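Local atomic coordinates of ubiquitin conjugating enzyme (Agrocybe aegerita, PDB entry 3WE5), a protein that probably accepts activated ubiquitin from an E1 as a thioester and, as an E2 enzyme, passes it on to a substrate or E3 ligase. Residues R78-A81 with I85-P88; V43-V48 with A129-L134; R27-E32 with S54-T59. All coordinates share one frame; numbering follows the deposited sequence.

Interaction 1: residues R78-A81 with I85-P88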
ATOM      1  N   ARG A  78     -15.013 -17.002  -5.282  1.00 12.04           N
ATOM      2  CA  ARG A  78     -14.850 -18.353  -5.837  1.00 13.82           C
ATOM      3  C   ARG A  78     -14.518 -19.343  -4.732  1.00 13.07           C
ATOM      4  O   ARG A  78     -13.682 -19.043  -3.861  1.00 17.54           O
ATOM      5  CB  ARG A  78     -13.759 -18.352  -6.920  1.00 14.57           C
ATOM      6  CG  ARG A  78     -14.234 -17.784  -8.242  1.00 15.63           C
ATOM      7  CD  ARG A  78     -13.185 -17.929  -9.333  1.00 23.57           C
ATOM      8  NE  ARG A  78     -12.114 -16.959  -9.164  1.00 27.99           N
ATOM      9  CZ  ARG A  78     -11.016 -16.925  -9.908  1.00 39.62           C
ATOM     10  NH1 ARG A  78     -10.827 -17.836 -10.860  1.00 36.39           N
ATOM     11  NH2 ARG A  78     -10.102 -15.991  -9.696  1.00 25.48           N
ATOM     12  N   PHE A  79     -15.164 -20.506  -4.760  1.00 12.71           N
ATOM     13  CA  PHE A  79     -15.044 -21.521  -3.692  1.00 13.97           C
ATOM     14  C   PHE A  79     -14.400 -22.791  -4.228  1.00 21.77           C
ATOM     15  O   PHE A  79     -14.816 -23.296  -5.277  1.00 18.30           O
ATOM     16  CB  PHE A  79     -16.427 -21.878  -3.112  1.00 13.34           C
ATOM     17  CG  PHE A  79     -17.274 -20.665  -2.761  1.00 10.19           C
ATOM     18  CD1 PHE A  79     -17.002 -19.938  -1.607  1.00 13.33           C
ATOM     19  CD2 PHE A  79     -18.309 -20.257  -3.587  1.00 15.25           C
ATOM     20  CE1 PHE A  79     -17.745 -18.784  -1.292  1.00 13.34           C
ATOM     21  CE2 PHE A  79     -19.084 -19.126  -3.255  1.00 12.53           C
ATOM     22  CZ  PHE A  79     -18.791 -18.399  -2.114  1.00 11.27           C
ATOM     23  N   ASP A  80     -13.394 -23.317  -3.535  1.00 24.50           N
ATOM     24  CA  ASP A  80     -12.868 -24.634  -3.942  1.00 23.71           C
ATOM     25  C   ASP A  80     -13.500 -25.760  -3.127  1.00 23.41           C
ATOM     26  O   ASP A  80     -14.374 -25.515  -2.296  1.00 18.15           O
ATOM     27  CB  ASP A  80     -11.330 -24.664  -3.930  1.00 21.73           C
ATOM     28  CG  ASP A  80     -10.734 -24.514  -2.539  1.00 22.34           C
ATOM     29  OD1 ASP A  80     -11.344 -24.969  -1.555  1.00 22.66           O
ATOM     30  OD2 ASP A  80      -9.631 -23.946  -2.418  1.00 30.96           O
ATOM     31  N   ALA A  81     -13.075 -27.005  -3.338  1.00 22.48           N
ATOM     32  CA  ALA A  81     -13.754 -28.129  -2.704  1.00 22.12           C
ATOM     33  C   ALA A  81     -13.502 -28.258  -1.202  1.00 19.88           C
ATOM     34  O   ALA A  81     -14.156 -29.079  -0.538  1.00 20.08           O
ATOM     35  CB  ALA A  81     -13.384 -29.443  -3.412  1.00 33.66           C
ATOM     36  N   ILE A  85     -13.048 -24.671   5.047  1.00 12.54           N
ATOM     37  CA  ILE A  85     -11.739 -24.736   5.672  1.00 14.86           C
ATOM     38  C   ILE A  85     -10.778 -23.851   4.891  1.00 19.13           C
ATOM     39  O   ILE A  85     -10.056 -23.042   5.482  1.00 18.79           O
ATOM     40  CB  ILE A  85     -11.222 -26.196   5.799  1.00 13.62           C
ATOM     41  CG1 ILE A  85     -12.270 -27.074   6.491  1.00 16.04           C
ATOM     42  CG2 ILE A  85      -9.838 -26.189   6.467  1.00 17.18           C
ATOM     43  CD1 ILE A  85     -12.782 -26.584   7.868  1.00 23.36           C
ATOM     44  N   SER A  86     -10.788 -23.963   3.558  1.00 17.17           N
ATOM     45  CA  SER A  86     -10.067 -23.008   2.724  1.00 14.91           C
ATOM     46  C   SER A  86     -10.863 -21.717   2.618  1.00 17.28           C
ATOM     47  O   SER A  86     -12.098 -21.742   2.609  1.00 18.63           O
ATOM     48  CB  SER A  86      -9.851 -23.564   1.326  1.00 23.02           C
ATOM     49  OG  SER A  86     -11.073 -24.048   0.816  1.00 22.76           O
ATOM     50  N   SER A  87     -10.149 -20.602   2.536  1.00 17.78           N
ATOM     51  CA  SER A  87     -10.797 -19.312   2.369  1.00 14.79           C
ATOM     52  C   SER A  87     -11.352 -19.231   0.951  1.00 18.02           C
ATOM     53  O   SER A  87     -10.792 -19.834   0.018  1.00 16.25           O
ATOM     54  CB  SER A  87      -9.771 -18.201   2.563  1.00 18.10           C
ATOM     55  OG  SER A  87      -8.693 -18.385   1.675  1.00 22.64           O
ATOM     56  N   PRO A  88     -12.444 -18.471   0.771  1.00 16.75           N
ATOM     57  CA  PRO A  88     -12.857 -18.154  -0.598  1.00 17.84           C
ATOM     58  C   PRO A  88     -11.830 -17.264  -1.295  1.00 14.09           C
ATOM     59  O   PRO A  88     -11.135 -16.473  -0.649  1.00 14.99           O
ATOM     60  CB  PRO A  88     -14.167 -17.374  -0.394  1.00 18.58           C
ATOM     61  CG  PRO A  88     -13.982 -16.696   0.965  1.00 18.92           C
ATOM     62  CD  PRO A  88     -13.191 -17.703   1.790  1.00 13.50           C
TER
HETATM   63  O   HOH W   1     -12.597 -22.053  -0.890  1.00 18.60           O

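Interaction 2: residues V43-V48 with A129-L134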
ATOM      1  N   VAL A  43     -27.380  -3.820   4.820  1.00 14.43           N
ATOM      2  CA  VAL A  43     -27.550  -2.689   3.925  1.00 13.01           C
ATOM      3  C   VAL A  43     -26.308  -2.435   3.068  1.00 11.98           C
ATOM      4  O   VAL A  43     -25.154  -2.483   3.554  1.00 17.18           O
ATOM      5  CB  VAL A  43     -27.987  -1.406   4.723  1.00 16.26           C
ATOM      6  CG1 VAL A  43     -26.920  -0.982   5.722  1.00 20.28           C
ATOM      7  CG2 VAL A  43     -28.318  -0.265   3.768  1.00 17.50           C
ATOM      8  N   GLY A  44     -26.550  -2.198   1.782  1.00  9.93           N
ATOM      9  CA  GLY A  44     -25.480  -1.841   0.872  1.00 10.91           C
ATOM     10  C   GLY A  44     -24.909  -3.083   0.203  1.00 13.77           C
ATOM     11  O   GLY A  44     -24.125  -2.989  -0.735  1.00 14.57           O
ATOM     12  N   ILE A  45     -25.309  -4.246   0.684  1.00 13.09           N
ATOM     13  CA  ILE A  45     -24.777  -5.487   0.100  1.00 15.35           C
ATOM     14  C   ILE A  45     -25.904  -6.200  -0.633  1.00 11.68           C
ATOM     15  O   ILE A  45     -26.979  -6.403  -0.091  1.00 13.59           O
ATOM     16  CB  ILE A  45     -24.144  -6.380   1.181  1.00 13.44           C
ATOM     17  CG1 ILE A  45     -22.895  -5.725   1.765  1.00 14.60           C
ATOM     18  CG2 ILE A  45     -23.788  -7.768   0.588  1.00 16.43           C
ATOM     19  CD1 ILE A  45     -22.583  -6.200   3.162  1.00 19.24           C
ATOM     20  N   THR A  46     -25.687  -6.557  -1.899  1.00 11.39           N
ATOM     21  CA  THR A  46     -26.746  -7.243  -2.651  1.00 13.00           C
ATOM     22  C   THR A  46     -26.199  -8.486  -3.342  1.00 11.45           C
ATOM     23  O   THR A  46     -25.185  -8.403  -4.016  1.00 13.64           O
ATOM     24  CB  THR A  46     -27.311  -6.336  -3.739  1.00 20.04           C
ATOM     25  OG1 THR A  46     -27.732  -5.102  -3.142  1.00 19.59           O
ATOM     26  CG2 THR A  46     -28.492  -6.992  -4.433  1.00 22.99           C
ATOM     27  N   LEU A  47     -26.869  -9.614  -3.151  1.00 13.88           N
ATOM     28  CA  LEU A  47     -26.558 -10.841  -3.923  1.00 11.31           C
ATOM     29  C   LEU A  47     -27.100 -10.705  -5.337  1.00 12.44           C
ATOM     30  O   LEU A  47     -28.301 -10.450  -5.514  1.00 15.63           O
ATOM     31  CB  LEU A  47     -27.160 -12.067  -3.226  1.00 10.43           C
ATOM     32  CG  LEU A  47     -26.972 -13.395  -3.989  1.00 13.41           C
ATOM     33  CD1 LEU A  47     -25.502 -13.735  -4.027  1.00 14.28           C
ATOM     34  CD2 LEU A  47     -27.737 -14.489  -3.289  1.00 13.09           C
ATOM     35  N   VAL A  48     -26.205 -10.828  -6.323  1.00 10.56           N
ATOM     36  CA  VAL A  48     -26.518 -10.685  -7.758  1.00 10.58           C
ATOM     37  C   VAL A  48     -26.595 -12.039  -8.468  1.00 15.21           C
ATOM     38  O   VAL A  48     -27.437 -12.234  -9.341  1.00 17.04           O
ATOM     39  CB  VAL A  48     -25.495  -9.741  -8.427  1.00 16.56           C
ATOM     40  CG1 VAL A  48     -25.553  -9.829  -9.948  1.00 20.77           C
ATOM     41  CG2 VAL A  48     -25.767  -8.315  -7.957  1.00 25.99           C
ATOM     42  N   ALA A 129     -20.101 -12.204   6.105  1.00 14.17           N
ATOM     43  CA  ALA A 129     -19.065 -11.565   6.948  1.00 12.43           C
ATOM     44  C   ALA A 129     -17.922 -10.956   6.154  1.00 13.37           C
ATOM     45  O   ALA A 129     -17.447  -9.869   6.466  1.00 13.78           O
ATOM     46  CB  ALA A 129     -18.523 -12.567   8.023  1.00 15.03           C
ATOM     47  N   VAL A 130     -17.460 -11.634   5.112  1.00 12.07           N
ATOM     48  CA  VAL A 130     -16.444 -11.077   4.260  1.00 13.12           C
ATOM     49  C   VAL A 130     -16.951  -9.806   3.567  1.00 13.11           C
ATOM     50  O   VAL A 130     -16.223  -8.817   3.471  1.00 13.65           O
ATOM     51  CB  VAL A 130     -15.989 -12.102   3.202  1.00 12.05           C
ATOM     52  CG1 VAL A 130     -15.004 -11.467   2.220  1.00 15.49           C
ATOM     53  CG2 VAL A 130     -15.359 -13.307   3.892  1.00 14.68           C
ATOM     54  N   CYS A 131     -18.179  -9.853   3.047  1.00 12.44           N
ATOM     55  CA  CYS A 131     -18.755  -8.679   2.373  1.00 10.23           C
ATOM     56  C   CYS A 131     -18.785  -7.469   3.301  1.00 11.97           C
ATOM     57  O   CYS A 131     -18.425  -6.345   2.894  1.00 12.34           O
ATOM     58  CB  CYS A 131     -20.188  -8.967   1.954  1.00 10.60           C
ATOM     59  SG  CYS A 131     -20.322 -10.081   0.499  1.00 14.09           S
ATOM     60  N   VAL A 132     -19.246  -7.708   4.521  1.00 12.44           N
ATOM     61  CA  VAL A 132     -19.348  -6.629   5.525  1.00 14.38           C
ATOM     62  C   VAL A 132     -17.982  -6.076   5.884  1.00 15.29           C
ATOM     63  O   VAL A 132     -17.802  -4.850   6.000  1.00 15.96           O
ATOM     64  CB  VAL A 132     -20.047  -7.128   6.796  1.00 14.68           C
ATOM     65  CG1 VAL A 132     -19.835  -6.155   7.963  1.00 21.80           C
ATOM     66  CG2 VAL A 132     -21.539  -7.363   6.543  1.00 17.87           C
ATOM     67  N   THR A 133     -17.020  -6.978   6.098  1.00 13.17           N
ATOM     68  CA  THR A 133     -15.638  -6.573   6.374  1.00 14.35           C
ATOM     69  C   THR A 133     -15.019  -5.733   5.268  1.00 15.71           C
ATOM     70  O   THR A 133     -14.365  -4.729   5.535  1.00 16.17           O
ATOM     71  CB  THR A 133     -14.732  -7.824   6.665  1.00 13.60           C
ATOM     72  OG1 THR A 133     -15.274  -8.552   7.773  1.00 17.66           O
ATOM     73  CG2 THR A 133     -13.300  -7.414   6.984  1.00 18.50           C
ATOM     74  N   LEU A 134     -15.219  -6.123   4.014  1.00 14.29           N
ATOM     75  CA  LEU A 134     -14.657  -5.372   2.909  1.00 11.64           C
ATOM     76  C   LEU A 134     -15.378  -4.031   2.724  1.00 13.09           C
ATOM     77  O   LEU A 134     -14.743  -3.022   2.361  1.00 16.29           O
ATOM     78  CB  LEU A 134     -14.714  -6.197   1.607  1.00 11.65           C
ATOM     79  CG  LEU A 134     -13.859  -7.461   1.621  1.00 14.66           C
ATOM     80  CD1 LEU A 134     -14.035  -8.237   0.326  1.00 16.57           C
ATOM     81  CD2 LEU A 134     -12.378  -7.136   1.824  1.00 15.94           C
TER

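Interaction 3: residues R27-E32 with S54-T59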
ATOM      1  N   ARG A  27     -22.904 -28.291   0.759  1.00 13.04           N
ATOM      2  CA  ARG A  27     -24.001 -28.168   1.707  1.00  7.55           C
ATOM      3  C   ARG A  27     -23.789 -26.948   2.602  1.00  9.12           C
ATOM      4  O   ARG A  27     -24.752 -26.290   2.942  1.00 12.30           O
ATOM      5  CB  ARG A  27     -24.173 -29.444   2.540  1.00 10.24           C
ATOM      6  CG  ARG A  27     -24.726 -30.615   1.695  1.00 14.57           C
ATOM      7  CD  ARG A  27     -24.980 -31.824   2.561  1.00 16.58           C
ATOM      8  NE  ARG A  27     -26.049 -31.585   3.538  1.00 23.97           N
ATOM      9  CZ  ARG A  27     -27.358 -31.733   3.307  1.00 35.86           C
ATOM     10  NH1 ARG A  27     -27.813 -32.130   2.112  1.00 22.25           N
ATOM     11  NH2 ARG A  27     -28.227 -31.487   4.282  1.00 34.11           N
ATOM     12  N   ARG A  28     -22.541 -26.661   2.955  1.00  8.46           N
ATOM     13  CA  ARG A  28     -22.241 -25.476   3.766  1.00  9.24           C
ATOM     14  C   ARG A  28     -22.620 -24.233   2.958  1.00 11.66           C
ATOM     15  O   ARG A  28     -23.253 -23.301   3.466  1.00 11.26           O
ATOM     16  CB  ARG A  28     -20.746 -25.457   4.102  1.00 13.69           C
ATOM     17  CG  ARG A  28     -20.144 -24.075   4.520  1.00 12.80           C
ATOM     18  CD  ARG A  28     -20.676 -23.561   5.891  1.00 14.00           C
ATOM     19  NE  ARG A  28     -20.150 -22.222   6.082  1.00 13.58           N
ATOM     20  CZ  ARG A  28     -19.232 -21.836   6.972  1.00 16.81           C
ATOM     21  NH1 ARG A  28     -18.787 -22.654   7.909  1.00 15.03           N
ATOM     22  NH2 ARG A  28     -18.789 -20.581   6.943  1.00 15.92           N
ATOM     23  N   LEU A  29     -22.265 -24.229   1.683  1.00 12.23           N
ATOM     24  CA  LEU A  29     -22.616 -23.087   0.836  1.00 11.97           C
ATOM     25  C   LEU A  29     -24.108 -22.970   0.618  1.00 12.94           C
ATOM     26  O   LEU A  29     -24.631 -21.838   0.568  1.00 10.58           O
ATOM     27  CB  LEU A  29     -21.849 -23.123  -0.501  1.00 12.84           C
ATOM     28  CG  LEU A  29     -20.381 -22.733  -0.270  1.00 13.34           C
ATOM     29  CD1 LEU A  29     -19.521 -23.239  -1.425  1.00 15.82           C
ATOM     30  CD2 LEU A  29     -20.228 -21.213  -0.111  1.00 15.15           C
ATOM     31  N   ALA A  30     -24.820 -24.098   0.509  1.00  9.31           N
ATOM     32  CA  ALA A  30     -26.272 -24.075   0.404  1.00  9.25           C
ATOM     33  C   ALA A  30     -26.894 -23.461   1.632  1.00 14.26           C
ATOM     34  O   ALA A  30     -27.890 -22.757   1.529  1.00 10.74           O
ATOM     35  CB  ALA A  30     -26.855 -25.456   0.217  1.00 11.37           C
ATOM     36  N   LYS A  31     -26.322 -23.761   2.795  1.00 11.56           N
ATOM     37  CA  LYS A  31     -26.873 -23.199   4.025  1.00 11.20           C
ATOM     38  C   LYS A  31     -26.636 -21.695   4.063  1.00 14.10           C
ATOM     39  O   LYS A  31     -27.524 -20.947   4.476  1.00 13.74           O
ATOM     40  CB  LYS A  31     -26.315 -23.891   5.288  1.00 13.87           C
ATOM     41  CG  LYS A  31     -26.924 -23.277   6.555  1.00 19.36           C
ATOM     42  CD  LYS A  31     -27.080 -24.242   7.697  1.00 38.57           C
ATOM     43  CE  LYS A  31     -27.915 -23.585   8.806  1.00 42.90           C
ATOM     44  NZ  LYS A  31     -27.330 -22.278   9.207  1.00 49.99           N
ATOM     45  N   GLU A  32     -25.466 -21.240   3.626  1.00 13.12           N
ATOM     46  CA  GLU A  32     -25.213 -19.797   3.600  1.00 10.12           C
ATOM     47  C   GLU A  32     -26.177 -19.126   2.646  1.00  9.84           C
ATOM     48  O   GLU A  32     -26.655 -18.020   2.919  1.00 12.41           O
ATOM     49  CB  GLU A  32     -23.774 -19.487   3.207  1.00 10.73           C
ATOM     50  CG  GLU A  32     -22.718 -19.991   4.212  1.00 11.33           C
ATOM     51  CD  GLU A  32     -21.371 -19.304   4.071  1.00 13.23           C
ATOM     52  OE1 GLU A  32     -21.257 -18.094   3.691  1.00 12.46           O
ATOM     53  OE2 GLU A  32     -20.336 -19.975   4.296  1.00 18.58           O
ATOM     54  N   SER A  54     -19.793 -22.678  -6.913  1.00 15.53           N
ATOM     55  CA  SER A  54     -18.408 -22.431  -7.262  1.00 15.11           C
ATOM     56  C   SER A  54     -18.076 -20.950  -7.359  1.00 14.02           C
ATOM     57  O   SER A  54     -16.948 -20.542  -7.095  1.00 14.67           O
ATOM     58  CB  SER A  54     -18.074 -23.095  -8.592  1.00 22.61           C
ATOM     59  OG  SER A  54     -18.233 -24.495  -8.468  1.00 25.03           O
ATOM     60  N   LYS A  55     -19.045 -20.148  -7.799  1.00 14.21           N
ATOM     61  CA  LYS A  55     -18.797 -18.714  -7.980  1.00 11.32           C
ATOM     62  C   LYS A  55     -20.067 -17.922  -7.692  1.00 12.79           C
ATOM     63  O   LYS A  55     -21.106 -18.173  -8.301  1.00 13.85           O
ATOM     64  CB  LYS A  55     -18.306 -18.405  -9.414  1.00 14.25           C
ATOM     65  CG  LYS A  55     -17.850 -16.959  -9.610  1.00 19.23           C
ATOM     66  CD  LYS A  55     -17.178 -16.752 -10.982  1.00 24.37           C
ATOM     67  CE  LYS A  55     -18.156 -16.962 -12.119  1.00 40.61           C
ATOM     68  NZ  LYS A  55     -19.308 -16.003 -12.048  1.00 45.48           N
ATOM     69  N   TRP A  56     -19.956 -16.937  -6.790  1.00 11.20           N
ATOM     70  CA  TRP A  56     -21.067 -16.027  -6.495  1.00 10.27           C
ATOM     71  C   TRP A  56     -20.644 -14.581  -6.742  1.00 10.45           C
ATOM     72  O   TRP A  56     -19.465 -14.220  -6.640  1.00 10.47           O
ATOM     73  CB  TRP A  56     -21.490 -16.144  -5.014  1.00  9.65           C
ATOM     74  CG  TRP A  56     -22.109 -17.450  -4.582  1.00 10.25           C
ATOM     75  CD1 TRP A  56     -22.374 -18.556  -5.354  1.00 10.41           C
ATOM     76  CD2 TRP A  56     -22.550 -17.760  -3.260  1.00 12.40           C
ATOM     77  NE1 TRP A  56     -22.953 -19.546  -4.576  1.00 11.62           N
ATOM     78  CE2 TRP A  56     -23.073 -19.078  -3.286  1.00 12.04           C
ATOM     79  CE3 TRP A  56     -22.557 -17.045  -2.047  1.00 14.22           C
ATOM     80  CZ2 TRP A  56     -23.581 -19.712  -2.134  1.00 13.17           C
ATOM     81  CZ3 TRP A  56     -23.057 -17.677  -0.900  1.00 13.49           C
ATOM     82  CH2 TRP A  56     -23.583 -18.999  -0.957  1.00 15.24           C
ATOM     83  N   LEU A  57     -21.623 -13.738  -7.073  1.00 12.40           N
ATOM     84  CA  LEU A  57     -21.379 -12.308  -7.254  1.00 11.05           C
ATOM     85  C   LEU A  57     -22.311 -11.480  -6.361  1.00 10.66           C
ATOM     86  O   LEU A  57     -23.508 -11.761  -6.260  1.00 10.73           O
ATOM     87  CB  LEU A  57     -21.682 -11.919  -8.704  1.00 15.23           C
ATOM     88  CG  LEU A  57     -20.796 -12.544  -9.778  1.00 14.30           C
ATOM     89  CD1 LEU A  57     -21.366 -12.176 -11.176  1.00 19.93           C
ATOM     90  CD2 LEU A  57     -19.367 -12.089  -9.647  1.00 14.56           C
ATOM     91  N   PHE A  58     -21.735 -10.454  -5.734  1.00 13.44           N
ATOM     92  CA  PHE A  58     -22.472  -9.453  -4.955  1.00 12.11           C
ATOM     93  C   PHE A  58     -22.187  -8.047  -5.505  1.00 10.98           C
ATOM     94  O   PHE A  58     -21.170  -7.816  -6.144  1.00 14.48           O
ATOM     95  CB  PHE A  58     -21.993  -9.468  -3.492  1.00  9.85           C
ATOM     96  CG  PHE A  58     -22.354 -10.696  -2.742  1.00 10.91           C
ATOM     97  CD1 PHE A  58     -21.594 -11.854  -2.877  1.00 13.98           C
ATOM     98  CD2 PHE A  58     -23.452 -10.715  -1.889  1.00 11.44           C
ATOM     99  CE1 PHE A  58     -21.928 -12.998  -2.170  1.00 10.12           C
ATOM    100  CE2 PHE A  58     -23.795 -11.847  -1.175  1.00 13.23           C
ATOM    101  CZ  PHE A  58     -23.027 -13.014  -1.335  1.00 12.33           C
ATOM    102  N   THR A  59     -23.088  -7.105  -5.245  1.00 14.23           N
ATOM    103  CA  THR A  59     -22.700  -5.695  -5.341  1.00 12.05           C
ATOM    104  C   THR A  59     -22.475  -5.161  -3.934  1.00 10.09           C
ATOM    105  O   THR A  59     -23.164  -5.562  -3.004  1.00 14.42           O
ATOM    106  CB  THR A  59     -23.707  -4.835  -6.089  1.00 13.83           C
ATOM    107  OG1 THR A  59     -24.968  -4.889  -5.435  1.00 22.69           O
ATOM    108  CG2 THR A  59     -23.852  -5.316  -7.516  1.00 21.24           C
TER

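Interaction 1: residues R78-A81 with I85-P88
Phe79 and Pro88 form the close-packed end of this contact. The ring of Phe79 presents CE1 to CB of Pro88 at 3.9 Å, the proline CB approaching the ring obliquely. The backbone closes in at the same place, Arg78 O standing 3.5 Å from Pro88 CA where the bases of the loop converge. Phe79 also meets Trp56 and Tyr83, each edge-to-face, while Pro88 packs on Trp121 as well, so this end is buried. The two segments are the limbs of the loop joining strands 72-78 and 89-92. Within it the residues from Tyr83 to Pro88 read Tyr-Pro-Ile-Ser-Ser-Pro, a variant of the YPxxPP signature that ubiquitin-conjugating enzymes carry here. Further out the limbs are partly exposed and hold together through polar groups and a solvent molecule. Ser86 OG donates to Asp80 OD1 over 2.6 Å, arriving on the syn side of the carboxylate, 22° out of its plane. Both side chains stand in the crowded position between backbone N and carbonyl carbon (chi1 66° for Asp80, 50° for Ser86), which brings them together across the gap. The same Asp80 OD1 also accepts from Gln82 N. Between this pair and the packed end sits one water, which accepts from Asp80 N at 3.0 Å and donates to Ser86 OG and to Ser87 O, linking the backbone of both limbs and the serine hydroxyl.

Interaction 2: residues V43-V48 with A129-L134
Ile45 supplies the whole strand side of this contact, meeting Cys131 and Val132 of helix 127-140 with two different methyls. Its CD1 reaches furthest, to 3.7 Å from Val132 CG2 and 3.9 Å from Cys131 CB, and so rests between two successive helix residues. The shorter branch, CG2, nearer the strand backbone, lies against Cys131, 4.0 Å from its CB, with SG slightly further off. This division follows from the torsions: CG1 lies anti to the carbonyl carbon (chi1 -67°) and CD1 continues it in a nearly extended chain, while CG2 is left anti to the backbone N. Ile45 and Val132 meet at about a right angle, Val132 at the more open margin where it also touches Pro42. Cys131 lies deeper and packs on Phe77 of strand 72-78 as well. No hydrogen bond links the two segments across this apolar seam, although Val43 O, two residues before Ile45, accepts one from Gln135 NE2 further along the helix. Strand 45-49 borders the four-stranded antiparallel sheet, and the burial of its inward side chain between the sheet and a helix laid over one of its faces is the alpha/beta layering of the ubiquitin-conjugating (UBC) fold.

Interaction 3: residues R27-E32 with S54-T59
Trp56 pushes the six-membered end of its indole against helix 24-39, where Leu29 and Glu32 receive it. Leu29 meets it in two ways. Its methyl CD2 lies over one face of the ring, 4.1 Å from Trp56 CH2, whereas its backbone O stands at the ring edge, in plane, only 3.4 Å from that same CH2. Glu32 adds its CB at the edge, 4.2 Å from Trp56 CH2, so the ring is met both on its face and along its rim. In the next shell, the pyrrole end of the indole is held by Trp56 NE1 bonding to Asp52 O, which helps to fix the ring's rotation. With CG of Glu32 anti to the carbonyl carbon (chi1 -64°) and the chain extended beyond it, the carboxylate is carried past the indole and is tied down separately. Arg28, one helical turn earlier, forms a salt bridge with it inside the helix, gripping Glu32 OE2 side-on with two nitrogens, NE at 2.9 Å and NH2 at 3.1 Å, both from one face of the carboxylate plane. OE2 is also hydrogen-bonded to Tyr83 OH, and OE1 accepts from Val127 N at the start of helix 127-140; this concentration of donors probably favours the charged carboxylate. Arg28 NH1 goes on to Pro123 O. Helix 24-39 packs against the beginning of strand 55-61, with Trp56 touching Val127 and Glu32 linking the N-terminal helix to the start of helix 127-140.

How the interactions relate
From the N terminus, helix 24-39 comes first, and interaction 3 closes a short loop when strand 55-61 returns to segment 27-32. Strand 45-49 lies inside that loop and opens interaction 2, whose partner, helix 127-140, comes much later; interactions 2 and 3 therefore cross. They also join in the sheet, where Thr46 O receives Thr59 N at 2.8 Å. Interaction 1 follows interaction 3 in series, closes the short connection between strands 72-78 and 89-92, and is nested within the long loop of interaction 2. It touches interaction 3 through Phe79, bonded to Ser54 and packed on Leu29. Together the contacts tie helices 24-39 and 127-140 and that connection to one sheet.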